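Local coordinates for lovastatin nonaketide synthase, polyketide synthase component (PDB 7CPX), which builds the nonaketide precursor dihydromonacolin L for lovastatin from malonyl-CoA, with S-adenosyl-L-methionine and NADPH, as a homodimeric iterative polyketide synthase partnered by LovC, at residues Pro557-Ile562 against Ala645-Thr650; Leu842-Glu847 against Asp870-Gly875; Ser1964-Asn1969 against Gln2030-Leu2035; Ser2008-His2013 against Val2024-Val2029. The protein carries 2 engineered substitutions. All coordinates share one frame; numbering follows the deposited sequence.

Contact 1 of 4, residues Pro557-Ile562 against Ala645-Thr650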
loop_
_atom_site.group_PDB
_atom_site.type_symbol
_atom_site.label_atom_id
_atom_site.label_comp_id
_atom_site.label_asym_id
_atom_site.label_seq_id
_atom_site.Cartn_x
_atom_site.Cartn_y
_atom_site.Cartn_z
ATOM N N PRO A 557 47.701 -2.851 -46.129
ATOM C CA PRO A 557 49.157 -3.059 -46.101
ATOM C C PRO A 557 49.933 -2.339 -47.196
ATOM O O PRO A 557 51.113 -2.647 -47.385
ATOM C CB PRO A 557 49.266 -4.579 -46.285
ATOM C CG PRO A 557 48.121 -4.912 -47.170
ATOM C CD PRO A 557 47.004 -3.970 -46.790
ATOM N N SER A 558 49.318 -1.400 -47.911
ATOM C CA SER A 558 49.968 -0.756 -49.047
ATOM C C SER A 558 50.954 0.300 -48.557
ATOM O O SER A 558 50.557 1.308 -47.954
ATOM C CB SER A 558 48.925 -0.135 -49.974
ATOM O OG SER A 558 48.030 0.688 -49.250
ATOM N N VAL A 559 52.238 0.072 -48.831
ATOM C CA VAL A 559 53.303 0.973 -48.416
ATOM C C VAL A 559 54.115 1.385 -49.634
ATOM O O VAL A 559 54.243 0.636 -50.608
ATOM C CB VAL A 559 54.226 0.333 -47.356
ATOM C CG1 VAL A 559 55.069 -0.768 -47.978
ATOM C CG2 VAL A 559 55.112 1.388 -46.714
ATOM N N LEU A 560 54.662 2.593 -49.567
ATOM C CA LEU A 560 55.561 3.127 -50.582
ATOM C C LEU A 560 56.974 3.137 -50.015
ATOM O O LEU A 560 57.229 3.772 -48.987
ATOM C CB LEU A 560 55.136 4.535 -51.003
ATOM C CG LEU A 560 56.156 5.345 -51.807
ATOM C CD1 LEU A 560 56.578 4.598 -53.060
ATOM C CD2 LEU A 560 55.592 6.710 -52.162
ATOM N N GLY A 561 57.884 2.437 -50.684
ATOM C CA GLY A 561 59.255 2.351 -50.219
ATOM C C GLY A 561 60.121 3.486 -50.720
ATOM O O GLY A 561 60.533 3.494 -51.884
ATOM N N ILE A 562 60.400 4.456 -49.853
ATOM C CA ILE A 562 61.265 5.583 -50.174
ATOM C C ILE A 562 62.657 5.252 -49.662
ATOM O O ILE A 562 62.856 5.079 -48.457
ATOM C CB ILE A 562 60.736 6.883 -49.551
ATOM C CG1 ILE A 562 59.379 7.233 -50.162
ATOM C CG2 ILE A 562 61.739 8.010 -49.733
ATOM C CD1 ILE A 562 58.224 7.082 -49.197
ATOM N N ALA A 645 57.910 -9.794 -43.148
ATOM C CA ALA A 645 56.644 -9.475 -42.506
ATOM C C ALA A 645 55.487 -9.435 -43.497
ATOM O O ALA A 645 54.369 -9.078 -43.112
ATOM C CB ALA A 645 56.752 -8.134 -41.776
ATOM N N ARG A 646 55.737 -9.793 -44.758
ATOM C CA ARG A 646 54.707 -9.808 -45.795
ATOM C C ARG A 646 54.064 -8.433 -45.949
ATOM O O ARG A 646 52.841 -8.286 -45.918
ATOM C CB ARG A 646 53.654 -10.883 -45.509
ATOM C CG ARG A 646 54.040 -12.271 -46.008
ATOM C CD ARG A 646 55.413 -12.700 -45.508
ATOM N NE ARG A 646 55.788 -14.025 -45.985
ATOM C CZ ARG A 646 56.925 -14.636 -45.680
ATOM N NH1 ARG A 646 57.820 -14.074 -44.884
ATOM N NH2 ARG A 646 57.170 -15.842 -46.185
ATOM N N ILE A 647 54.902 -7.416 -46.111
ATOM C CA ILE A 647 54.446 -6.064 -46.407
ATOM C C ILE A 647 54.476 -5.869 -47.916
ATOM O O ILE A 647 55.517 -6.059 -48.556
ATOM C CB ILE A 647 55.324 -5.021 -45.695
ATOM C CG1 ILE A 647 55.217 -5.186 -44.178
ATOM C CG2 ILE A 647 54.916 -3.619 -46.112
ATOM C CD1 ILE A 647 56.242 -4.391 -43.398
ATOM N N ARG A 648 53.334 -5.493 -48.486
ATOM C CA ARG A 648 53.218 -5.295 -49.925
ATOM C C ARG A 648 53.642 -3.875 -50.274
ATOM O O ARG A 648 53.170 -2.911 -49.664
ATOM C CB ARG A 648 51.787 -5.572 -50.387
ATOM C CG ARG A 648 51.228 -6.900 -49.876
ATOM C CD ARG A 648 52.194 -8.057 -50.126
ATOM N NE ARG A 648 51.710 -9.319 -49.582
ATOM C CZ ARG A 648 52.429 -10.433 -49.527
ATOM N NH1 ARG A 648 53.674 -10.475 -49.974
ATOM N NH2 ARG A 648 51.887 -11.530 -49.008
ATOM N N PHE A 649 54.522 -3.754 -51.265
ATOM C CA PHE A 649 55.300 -2.545 -51.484
ATOM C C PHE A 649 54.954 -1.871 -52.804
ATOM O O PHE A 649 54.567 -2.522 -53.779
ATOM C CB PHE A 649 56.802 -2.856 -51.483
ATOM C CG PHE A 649 57.431 -2.817 -50.124
ATOM C CD1 PHE A 649 57.990 -1.646 -49.642
ATOM C CD2 PHE A 649 57.475 -3.951 -49.333
ATOM C CE1 PHE A 649 58.573 -1.605 -48.393
ATOM C CE2 PHE A 649 58.057 -3.917 -48.083
ATOM C CZ PHE A 649 58.608 -2.742 -47.612
ATOM N N THR A 650 55.094 -0.549 -52.805
ATOM C CA THR A 650 55.294 0.244 -54.007
ATOM C C THR A 650 56.622 0.972 -53.854
ATOM O O THR A 650 56.960 1.445 -52.766
ATOM C CB THR A 650 54.154 1.246 -54.233
ATOM O OG1 THR A 650 53.977 2.050 -53.060
ATOM C CG2 THR A 650 52.857 0.518 -54.548
#
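Ile-647 makes the first side-chain touch of segment 645-650 on Pro-557 to Ile-562: its CG2 branch meets Val-559 CG1 at 3.4 Å, the two side chains crossing obliquely. Next, Arg-648 contributes its carbonyl, which accepts the amide of Val-559 with N to O at 3.2 Å, while its guanidinium leads away from the neighbouring strand. Phe-649 turns one ring face to Val-559: CG1 lies 3.7 Å from the ring centroid and 20° off the normal, a CH-pi contact. Val-559 reaches both partners because CG1 is set between the backbone N and the carbonyl carbon (chi1 70°), which brings one methyl against Ile-647 and the Phe-649 face together. Thr-650 puts two donors on one acceptor. Its N lies 2.6 Å from Val-559 O, nearly in line with that C=O, and its OG1, 2.8 Å from the same oxygen, comes from above the carbonyl plane. Leu-560 CB packs on Thr-650 OG1 at 3.4 Å, with the side chains at about a right angle. In the parallel sheet of the malonyl-CoA:ACP transacylase domain, strand 558-563 lies between strands 648-652 and 844-848. Leu-642 of helix 624-644, which ends in a Schellman motif at Arg-646, packs on Ile-647 and Phe-649, while helix 828-838 covers Leu-560 on the opposite face.

Contact 2 of 4, residues Leu842-Glu847 against Asp870-Gly875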
loop_
_atom_site.group_PDB
_atom_site.type_symbol
_atom_site.label_atom_id
_atom_site.label_comp_id
_atom_site.label_asym_id
_atom_site.label_seq_id
_atom_site.Cartn_x
_atom_site.Cartn_y
_atom_site.Cartn_z
ATOM N N LEU A 842 47.252 4.172 -52.203
ATOM C CA LEU A 842 48.358 3.985 -51.275
ATOM C C LEU A 842 47.958 4.446 -49.881
ATOM O O LEU A 842 47.234 5.432 -49.717
ATOM C CB LEU A 842 49.587 4.758 -51.754
ATOM C CG LEU A 842 50.815 4.699 -50.842
ATOM C CD1 LEU A 842 51.343 3.276 -50.738
ATOM C CD2 LEU A 842 51.895 5.638 -51.348
ATOM N N ASP A 843 48.438 3.726 -48.869
ATOM C CA ASP A 843 48.084 3.990 -47.482
ATOM C C ASP A 843 49.226 4.594 -46.680
ATOM O O ASP A 843 49.031 5.609 -46.004
ATOM C CB ASP A 843 47.611 2.692 -46.810
ATOM C CG ASP A 843 46.362 2.126 -47.456
ATOM O OD1 ASP A 843 45.455 2.916 -47.792
ATOM O OD2 ASP A 843 46.292 0.892 -47.637
ATOM N N ILE A 844 50.420 4.003 -46.734
ATOM C CA ILE A 844 51.531 4.430 -45.893
ATOM C C ILE A 844 52.796 4.519 -46.741
ATOM O O ILE A 844 52.854 4.032 -47.868
ATOM C CB ILE A 844 51.728 3.483 -44.688
ATOM C CG1 ILE A 844 52.870 3.956 -43.785
ATOM C CG2 ILE A 844 51.964 2.056 -45.162
ATOM C CD1 ILE A 844 52.855 3.329 -42.412
ATOM N N GLY A 845 53.800 5.184 -46.195
ATOM C CA GLY A 845 55.122 5.205 -46.802
ATOM C C GLY A 845 56.187 4.976 -45.754
ATOM O O GLY A 845 56.088 5.472 -44.632
ATOM N N ILE A 846 57.206 4.210 -46.131
ATOM C CA ILE A 846 58.305 3.853 -45.240
ATOM C C ILE A 846 59.602 4.348 -45.859
ATOM O O ILE A 846 59.907 4.030 -47.016
ATOM C CB ILE A 846 58.368 2.340 -44.984
ATOM C CG1 ILE A 846 57.213 1.909 -44.080
ATOM C CG2 ILE A 846 59.702 1.965 -44.354
ATOM C CD1 ILE A 846 57.003 0.413 -44.033
ATOM N N GLU A 847 60.364 5.118 -45.084
ATOM C CA GLU A 847 61.698 5.561 -45.480
ATOM C C GLU A 847 62.676 4.444 -45.144
ATOM O O GLU A 847 63.293 4.419 -44.078
ATOM C CB GLU A 847 62.071 6.861 -44.780
ATOM C CG GLU A 847 63.450 7.385 -45.149
ATOM C CD GLU A 847 63.712 8.775 -44.605
ATOM O OE1 GLU A 847 62.752 9.425 -44.139
ATOM O OE2 GLU A 847 64.878 9.220 -44.643
ATOM N N ASP A 870 47.326 13.494 -46.174
ATOM C CA ASP A 870 48.505 13.328 -45.326
ATOM C C ASP A 870 48.692 11.839 -45.045
ATOM O O ASP A 870 48.348 11.320 -43.980
ATOM C CB ASP A 870 48.359 14.132 -44.040
ATOM C CG ASP A 870 49.592 14.055 -43.160
ATOM O OD1 ASP A 870 50.600 13.460 -43.594
ATOM O OD2 ASP A 870 49.551 14.592 -42.033
ATOM N N LEU A 871 49.250 11.143 -46.030
ATOM C CA LEU A 871 49.512 9.720 -45.876
ATOM C C LEU A 871 50.550 9.484 -44.784
ATOM O O LEU A 871 51.467 10.283 -44.579
ATOM C CB LEU A 871 49.993 9.113 -47.193
ATOM C CG LEU A 871 48.977 9.070 -48.340
ATOM C CD1 LEU A 871 49.563 8.354 -49.546
ATOM C CD2 LEU A 871 47.681 8.401 -47.905
ATOM N N ALA A 872 50.392 8.366 -44.083
ATOM C CA ALA A 872 51.276 8.042 -42.975
ATOM C C ALA A 872 52.709 7.867 -43.461
ATOM O O ALA A 872 52.958 7.401 -44.576
ATOM C CB ALA A 872 50.801 6.768 -42.280
ATOM N N TYR A 873 53.658 8.249 -42.610
ATOM C CA TYR A 873 55.078 8.119 -42.903
ATOM C C TYR A 873 55.771 7.446 -41.728
ATOM O O TYR A 873 55.432 7.700 -40.569
ATOM C CB TYR A 873 55.711 9.484 -43.172
ATOM C CG TYR A 873 56.951 9.418 -44.030
ATOM C CD1 TYR A 873 56.874 9.594 -45.403
ATOM C CD2 TYR A 873 58.195 9.178 -43.469
ATOM C CE1 TYR A 873 58.003 9.534 -46.193
ATOM C CE2 TYR A 873 59.331 9.117 -44.252
ATOM C CZ TYR A 873 59.228 9.295 -45.616
ATOM O OH TYR A 873 60.351 9.239 -46.411
ATOM N N THR A 874 56.743 6.585 -42.031
ATOM C CA THR A 874 57.392 5.780 -41.003
ATOM C C THR A 874 58.867 5.594 -41.317
ATOM O O THR A 874 59.224 5.220 -42.438
ATOM C CB THR A 874 56.717 4.409 -40.883
ATOM O OG1 THR A 874 55.354 4.580 -40.481
ATOM C CG2 THR A 874 57.440 3.543 -39.870
ATOM N N GLY A 875 59.714 5.829 -40.321
ATOM C CA GLY A 875 61.129 5.530 -40.412
ATOM C C GLY A 875 61.450 4.218 -39.719
ATOM O O GLY A 875 60.794 3.835 -38.753
#
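Tyr-873 and Glu-847 cross with ring and carboxylate planes 76° apart, OE1 of the glutamate lying at the ring edge near its plane. Tyr-873 OH is 3.3 Å from Glu-847 OE1, at most a weak bond, and Glu-847 CB comes within 3.4 Å of the same hydroxyl; the stronger tie of the carboxylate is from OE2 to the amide of Leu-854. Over one face of the Tyr-873 ring, toward its rim, stands Gly-845 O. On the other side of the sheet, with CG1 anti to the backbone N (chi1 -178°), Ile-844 puts CG1 3.8 Å from Ala-872 CB and carries CD1 across to Thr-874 OG1. Ile-846 and Thr-874 instead lie side by side and point the same way, CG1 to CB 4.1 Å. Before the strands pair, Leu-842 CD2 and Leu-871 CD1 touch at 4.0 Å. Backbone bonds of the parallel pairing join Gly-845 N to Ala-872 O, Thr-874 N to Gly-845 O and Glu-847 N to Thr-874 O. The strands belong to a beta-alpha-beta unit whose helix 855-865 packs on Tyr-873, while helix 883-898 covers Ile-844 and Thr-874 on the other face and strand 872-875 forms the sheet edge.

Contact 3 of 4, residues Ser1964-Asn1969 against Gln2030-Leu2035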
loop_
_atom_site.group_PDB
_atom_site.type_symbol
_atom_site.label_atom_id
_atom_site.label_comp_id
_atom_site.label_asym_id
_atom_site.label_seq_id
_atom_site.Cartn_x
_atom_site.Cartn_y
_atom_site.Cartn_z
ATOM N N SER A 1964 -25.718 39.445 21.598
ATOM C CA SER A 1964 -26.182 38.928 20.319
ATOM C C SER A 1964 -25.637 37.520 20.129
ATOM O O SER A 1964 -24.489 37.238 20.479
ATOM C CB SER A 1964 -25.743 39.827 19.159
ATOM O OG SER A 1964 -26.177 39.302 17.918
ATOM N N ILE A 1965 -26.475 36.643 19.571
ATOM C CA ILE A 1965 -26.105 35.257 19.311
ATOM C C ILE A 1965 -26.570 34.872 17.914
ATOM O O ILE A 1965 -27.424 35.527 17.312
ATOM C CB ILE A 1965 -26.700 34.281 20.352
ATOM C CG1 ILE A 1965 -28.222 34.186 20.203
ATOM C CG2 ILE A 1965 -26.332 34.726 21.755
ATOM C CD1 ILE A 1965 -28.862 33.206 21.154
ATOM N N LEU A 1966 -25.999 33.781 17.407
ATOM C CA LEU A 1966 -26.356 33.226 16.110
ATOM C C LEU A 1966 -26.764 31.773 16.290
ATOM O O LEU A 1966 -26.075 31.015 16.979
ATOM C CB LEU A 1966 -25.187 33.328 15.128
ATOM C CG LEU A 1966 -25.389 32.675 13.758
ATOM C CD1 LEU A 1966 -26.528 33.337 13.005
ATOM C CD2 LEU A 1966 -24.108 32.735 12.945
ATOM N N VAL A 1967 -27.878 31.391 15.672
ATOM C CA VAL A 1967 -28.384 30.024 15.708
ATOM C C VAL A 1967 -28.364 29.493 14.283
ATOM O O VAL A 1967 -28.952 30.104 13.380
ATOM C CB VAL A 1967 -29.799 29.951 16.301
ATOM C CG1 VAL A 1967 -30.231 28.504 16.451
ATOM C CG2 VAL A 1967 -29.848 30.668 17.637
ATOM N N LEU A 1968 -27.712 28.352 14.089
ATOM C CA LEU A 1968 -27.442 27.812 12.765
ATOM C C LEU A 1968 -28.404 26.673 12.449
ATOM O O LEU A 1968 -28.565 25.746 13.249
ATOM C CB LEU A 1968 -25.997 27.320 12.668
ATOM C CG LEU A 1968 -25.613 26.600 11.373
ATOM C CD1 LEU A 1968 -25.909 27.467 10.161
ATOM C CD2 LEU A 1968 -24.147 26.207 11.401
ATOM N N ASN A 1969 -29.032 26.756 11.280
ATOM C CA ASN A 1969 -29.937 25.730 10.778
ATOM C C ASN A 1969 -30.924 25.237 11.842
ATOM O O ASN A 1969 -31.000 24.038 12.114
ATOM C CB ASN A 1969 -29.146 24.561 10.210
ATOM C CG ASN A 1969 -30.016 23.588 9.442
ATOM O OD1 ASN A 1969 -31.125 23.924 9.027
ATOM N ND2 ASN A 1969 -29.517 22.374 9.246
ATOM N N GLN A 2030 -21.880 36.800 19.909
ATOM C CA GLN A 2030 -21.009 36.334 20.976
ATOM C C GLN A 2030 -21.155 34.848 21.260
ATOM O O GLN A 2030 -20.290 34.276 21.931
ATOM C CB GLN A 2030 -21.288 37.121 22.266
ATOM C CG GLN A 2030 -20.918 38.593 22.184
ATOM C CD GLN A 2030 -21.831 39.468 23.016
ATOM O OE1 GLN A 2030 -23.043 39.256 23.057
ATOM N NE2 GLN A 2030 -21.256 40.458 23.688
ATOM N N ALA A 2031 -22.218 34.211 20.771
ATOM C CA ALA A 2031 -22.434 32.789 20.979
ATOM C C ALA A 2031 -22.988 32.168 19.706
ATOM O O ALA A 2031 -23.695 32.820 18.931
ATOM C CB ALA A 2031 -23.391 32.527 22.147
ATOM N N LEU A 2032 -22.651 30.898 19.500
ATOM C CA LEU A 2032 -23.127 30.118 18.368
ATOM C C LEU A 2032 -23.882 28.902 18.881
ATOM O O LEU A 2032 -23.393 28.188 19.763
ATOM C CB LEU A 2032 -21.966 29.678 17.474
ATOM C CG LEU A 2032 -22.341 28.781 16.292
ATOM C CD1 LEU A 2032 -23.314 29.486 15.364
ATOM C CD2 LEU A 2032 -21.103 28.347 15.531
ATOM N N VAL A 2033 -25.067 28.671 18.327
ATOM C CA VAL A 2033 -25.924 27.558 18.710
ATOM C C VAL A 2033 -26.194 26.763 17.440
ATOM O O VAL A 2033 -27.046 27.141 16.628
ATOM C CB VAL A 2033 -27.227 28.030 19.362
ATOM C CG1 VAL A 2033 -28.094 26.844 19.732
ATOM C CG2 VAL A 2033 -26.925 28.880 20.584
ATOM N N ASP A 2034 -25.467 25.665 17.256
ATOM C CA ASP A 2034 -25.615 24.830 16.067
ATOM C C ASP A 2034 -26.694 23.792 16.346
ATOM O O ASP A 2034 -26.456 22.797 17.034
ATOM C CB ASP A 2034 -24.291 24.171 15.700
ATOM C CG ASP A 2034 -24.398 23.294 14.468
ATOM O OD1 ASP A 2034 -25.467 23.296 13.821
ATOM O OD2 ASP A 2034 -23.412 22.600 14.145
ATOM N N LEU A 2035 -27.888 24.025 15.807
ATOM C CA LEU A 2035 -28.993 23.084 15.904
ATOM C C LEU A 2035 -29.131 22.232 14.652
ATOM O O LEU A 2035 -30.140 21.538 14.495
ATOM C CB LEU A 2035 -30.301 23.830 16.175
ATOM C CG LEU A 2035 -30.291 24.763 17.387
ATOM C CD1 LEU A 2035 -31.685 25.300 17.656
ATOM C CD2 LEU A 2035 -29.746 24.056 18.616
#
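Leu-1966 and Leu-2032 lie side by side in the buried middle of this contact, pointing the same way, with CD2 of the first 4.1 Å from CD1 of the second. The reverse face is packed more closely: Ile-1965 CG2 meets Ala-2031 CB at 3.7 Å, and Val-1967 CG1, anti to the backbone N (chi1 -174°), reaches across to Leu-2035 CD1, also at 3.7 Å. Between these faces three parallel-strand bonds zip the backbones: Leu-1966 N to Ala-2031 O, Val-2033 N to Leu-1966 O and Leu-1968 N to Val-2033 O, each 2.9 Å. Strand 1964-1968 is an inner strand of a parallel sheet, between 1988-1993 and 2031-2034, in a Rossmann-like alpha/beta fold. Helix 2041-2051 packs on Leu-1968 and Leu-2032, helix 1935-1953 on Ile-1965, Ala-2031 and Val-2033.

Partial exposure is confined to Gln-2030 and Asn-1969. Gln-2030 bends its chain (chi2 147°), bringing OE1 to Ser-1964 N at 3.1 Å, the donor tilted 32° from the amide plane. The same OE1 also accepts the amide of Asp-1963, and Gln-2030 N binds Ser-1964 O at 2.7 Å. At the other end the Leu-2035 N to Leu-1968 O bond is longer, 3.2 Å, and Asn-1969 turns its ND2 to Ser-2036 OG.

The chemistry is an apolar interior with polar side chains, Gln-2030 and Asn-1969, at its margins. Buried Asp-2034 is not left to apolar neighbours: OD1 takes the amide of Ser-2036 and OD2 bonds to Thr-2045 OG1, partners that would probably help stabilise a negative charge there.

Contact 4 of 4, residues Ser2008-His2013 against Val2024-Val2029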
loop_
_atom_site.group_PDB
_atom_site.type_symbol
_atom_site.label_atom_id
_atom_site.label_comp_id
_atom_site.label_asym_id
_atom_site.label_seq_id
_atom_site.Cartn_x
_atom_site.Cartn_y
_atom_site.Cartn_z
ATOM N N SER A 2008 -35.048 38.043 8.509
ATOM C CA SER A 2008 -35.248 36.725 7.921
ATOM C C SER A 2008 -34.036 35.834 8.168
ATOM O O SER A 2008 -33.028 36.277 8.717
ATOM C CB SER A 2008 -35.516 36.841 6.420
ATOM O OG SER A 2008 -35.677 35.562 5.832
ATOM N N TRP A 2009 -34.146 34.573 7.761
ATOM C CA TRP A 2009 -33.045 33.636 7.921
ATOM C C TRP A 2009 -31.865 34.038 7.048
ATOM O O TRP A 2009 -32.034 34.452 5.898
ATOM C CB TRP A 2009 -33.493 32.221 7.561
ATOM C CG TRP A 2009 -34.384 31.586 8.578
ATOM C CD1 TRP A 2009 -34.009 30.732 9.572
ATOM C CD2 TRP A 2009 -35.801 31.747 8.699
ATOM N NE1 TRP A 2009 -35.104 30.352 10.307
ATOM C CE2 TRP A 2009 -36.218 30.961 9.793
ATOM C CE3 TRP A 2009 -36.759 32.478 7.992
ATOM C CZ2 TRP A 2009 -37.549 30.887 10.194
ATOM C CZ3 TRP A 2009 -38.080 32.405 8.393
ATOM C CH2 TRP A 2009 -38.463 31.614 9.484
ATOM N N LEU A 2010 -30.663 33.914 7.602
ATOM C CA LEU A 2010 -29.435 34.112 6.838
ATOM C C LEU A 2010 -29.158 32.826 6.072
ATOM O O LEU A 2010 -28.582 31.878 6.610
ATOM C CB LEU A 2010 -28.278 34.478 7.761
ATOM C CG LEU A 2010 -26.907 34.617 7.095
ATOM C CD1 LEU A 2010 -26.946 35.633 5.966
ATOM C CD2 LEU A 2010 -25.859 35.005 8.122
ATOM N N THR A 2011 -29.565 32.792 4.804
ATOM C CA THR A 2011 -29.525 31.567 4.008
ATOM C C THR A 2011 -28.078 31.257 3.643
ATOM O O THR A 2011 -27.596 31.545 2.545
ATOM C CB THR A 2011 -30.392 31.705 2.762
ATOM O OG1 THR A 2011 -29.998 32.870 2.028
ATOM C CG2 THR A 2011 -31.863 31.816 3.143
ATOM N N LEU A 2012 -27.370 30.653 4.595
ATOM C CA LEU A 2012 -26.021 30.176 4.350
ATOM C C LEU A 2012 -26.073 28.885 3.540
ATOM O O LEU A 2012 -27.134 28.434 3.098
ATOM C CB LEU A 2012 -25.284 29.958 5.669
ATOM C CG LEU A 2012 -25.119 31.177 6.575
ATOM C CD1 LEU A 2012 -24.397 30.783 7.849
ATOM C CD2 LEU A 2012 -24.368 32.285 5.861
ATOM N N HIS A 2013 -24.907 28.282 3.340
ATOM C CA HIS A 2013 -24.800 27.018 2.631
ATOM C C HIS A 2013 -23.679 26.204 3.250
ATOM O O HIS A 2013 -22.651 26.756 3.651
ATOM C CB HIS A 2013 -24.527 27.232 1.139
ATOM C CG HIS A 2013 -24.777 26.021 0.297
ATOM N ND1 HIS A 2013 -23.986 24.895 0.356
ATOM C CD2 HIS A 2013 -25.731 25.761 -0.629
ATOM C CE1 HIS A 2013 -24.442 23.992 -0.493
ATOM N NE2 HIS A 2013 -25.500 24.494 -1.104
ATOM N N VAL A 2024 -20.661 37.808 5.502
ATOM C CA VAL A 2024 -22.098 37.785 5.753
ATOM C C VAL A 2024 -22.417 37.719 7.241
ATOM O O VAL A 2024 -23.325 38.406 7.709
ATOM C CB VAL A 2024 -22.756 36.613 4.993
ATOM C CG1 VAL A 2024 -22.435 36.696 3.512
ATOM C CG2 VAL A 2024 -22.316 35.278 5.569
ATOM N N LEU A 2025 -21.697 36.901 8.000
ATOM C CA LEU A 2025 -22.048 36.709 9.398
ATOM C C LEU A 2025 -21.906 38.025 10.161
ATOM O O LEU A 2025 -20.903 38.731 9.998
ATOM C CB LEU A 2025 -21.163 35.642 10.046
ATOM C CG LEU A 2025 -21.261 34.216 9.504
ATOM C CD1 LEU A 2025 -20.506 33.268 10.414
ATOM C CD2 LEU A 2025 -22.706 33.776 9.363
ATOM N N PRO A 2026 -22.879 38.388 10.997
ATOM C CA PRO A 2026 -22.726 39.601 11.809
ATOM C C PRO A 2026 -21.575 39.461 12.791
ATOM O O PRO A 2026 -21.311 38.379 13.318
ATOM C CB PRO A 2026 -24.074 39.721 12.529
ATOM C CG PRO A 2026 -24.613 38.336 12.553
ATOM C CD PRO A 2026 -24.145 37.692 11.286
ATOM N N ARG A 2027 -20.887 40.577 13.035
ATOM C CA ARG A 2027 -19.733 40.574 13.922
ATOM C C ARG A 2027 -20.104 40.783 15.384
ATOM O O ARG A 2027 -19.235 40.637 16.251
ATOM C CB ARG A 2027 -18.738 41.652 13.487
ATOM C CG ARG A 2027 -18.296 41.542 12.034
ATOM C CD ARG A 2027 -17.692 40.178 11.729
ATOM N NE ARG A 2027 -17.159 40.103 10.374
ATOM C CZ ARG A 2027 -15.936 40.479 10.024
ATOM N NH1 ARG A 2027 -15.085 40.979 10.908
ATOM N NH2 ARG A 2027 -15.556 40.353 8.756
ATOM N N GLY A 2028 -21.359 41.116 15.678
ATOM C CA GLY A 2028 -21.784 41.286 17.055
ATOM C C GLY A 2028 -22.114 40.003 17.782
ATOM O O GLY A 2028 -22.373 40.040 18.988
ATOM N N VAL A 2029 -22.104 38.871 17.080
ATOM C CA VAL A 2029 -22.462 37.600 17.697
ATOM C C VAL A 2029 -21.415 37.222 18.734
ATOM O O VAL A 2029 -20.206 37.308 18.483
ATOM C CB VAL A 2029 -22.604 36.506 16.629
ATOM C CG1 VAL A 2029 -22.681 35.137 17.283
ATOM C CG2 VAL A 2029 -23.834 36.761 15.780
#
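Leu-2010 and Leu-2012 reach across to Val-2024 and Leu-2025, and everything that joins the two segments is apolar. Leu-2025 CD2 serves two partners: it touches Leu-2010 CD2 at 3.6 Å and Leu-2012 CD1 at 3.8 Å, its side chain lying at about a right angle to both. Leu-2012 uses its two methyls on different partners. While CD1 faces Leu-2025, CD2 meets Val-2024 CG2 at 3.6 Å, the leucine and valine sliding past each other in opposite directions. With Val-2024 CG1 anti to the carbonyl carbon (chi1 -56°), CG2 is left between the backbone N and that carbon, facing Leu-2012. Leu-2010 CD2 has longer contacts at the margin, 4.4 Å to Val-2024 CG2 and 4.5 Å to Pro-2026 CD.

Polar interactions act within and around the segments. An inverse gamma turn is centred on Thr-2011, with a weak bond from Leu-2012 N to Leu-2010 O, and the leucines either side of this turn both point toward segment 2024-2029. Leu-2010 is also tied by backbone bonds to Leu-1991 and Thr-1993 of the adjacent strand, and His-2013 NE2 bonds to His-1100 O of the second subunit.

Further packing comes from helix 2041-2051, whose Met-2048 lies against Leu-2012 and Leu-2025. The arrangement belongs to the crossover from the short, weakly bonded edge strand 2010-2011 through helix 2018-2024 to strand 2031-2034. Passing back over the first two strands of a parallel sheet ordered 3-2-1-4-5, this connection is typical of Rossmann-like folds.

From the N terminus, contact 1 closes a loop of 82 residues, about half of them helix, between strands 558-563 and 648-652, and ends before contact 2 opens. Contact 2 then closes the short beta-alpha-beta loop to strand 872-875. The two share one sheet of the transacylase domain: strands 558-563 and 844-848 are neighbours, with Leu-560 bridging to Ile-844 and Ile-846. Centres 101 to 109 Å apart separate them from the later pair. There, contact 3 closes the long loop from strand 1964-1968 to 2031-2034, and contact 4 nests inside it, joining edge strand 2010-2011 to the end of helix 2018-2024. Leu-1966 against Leu-2025 links these two contacts directly.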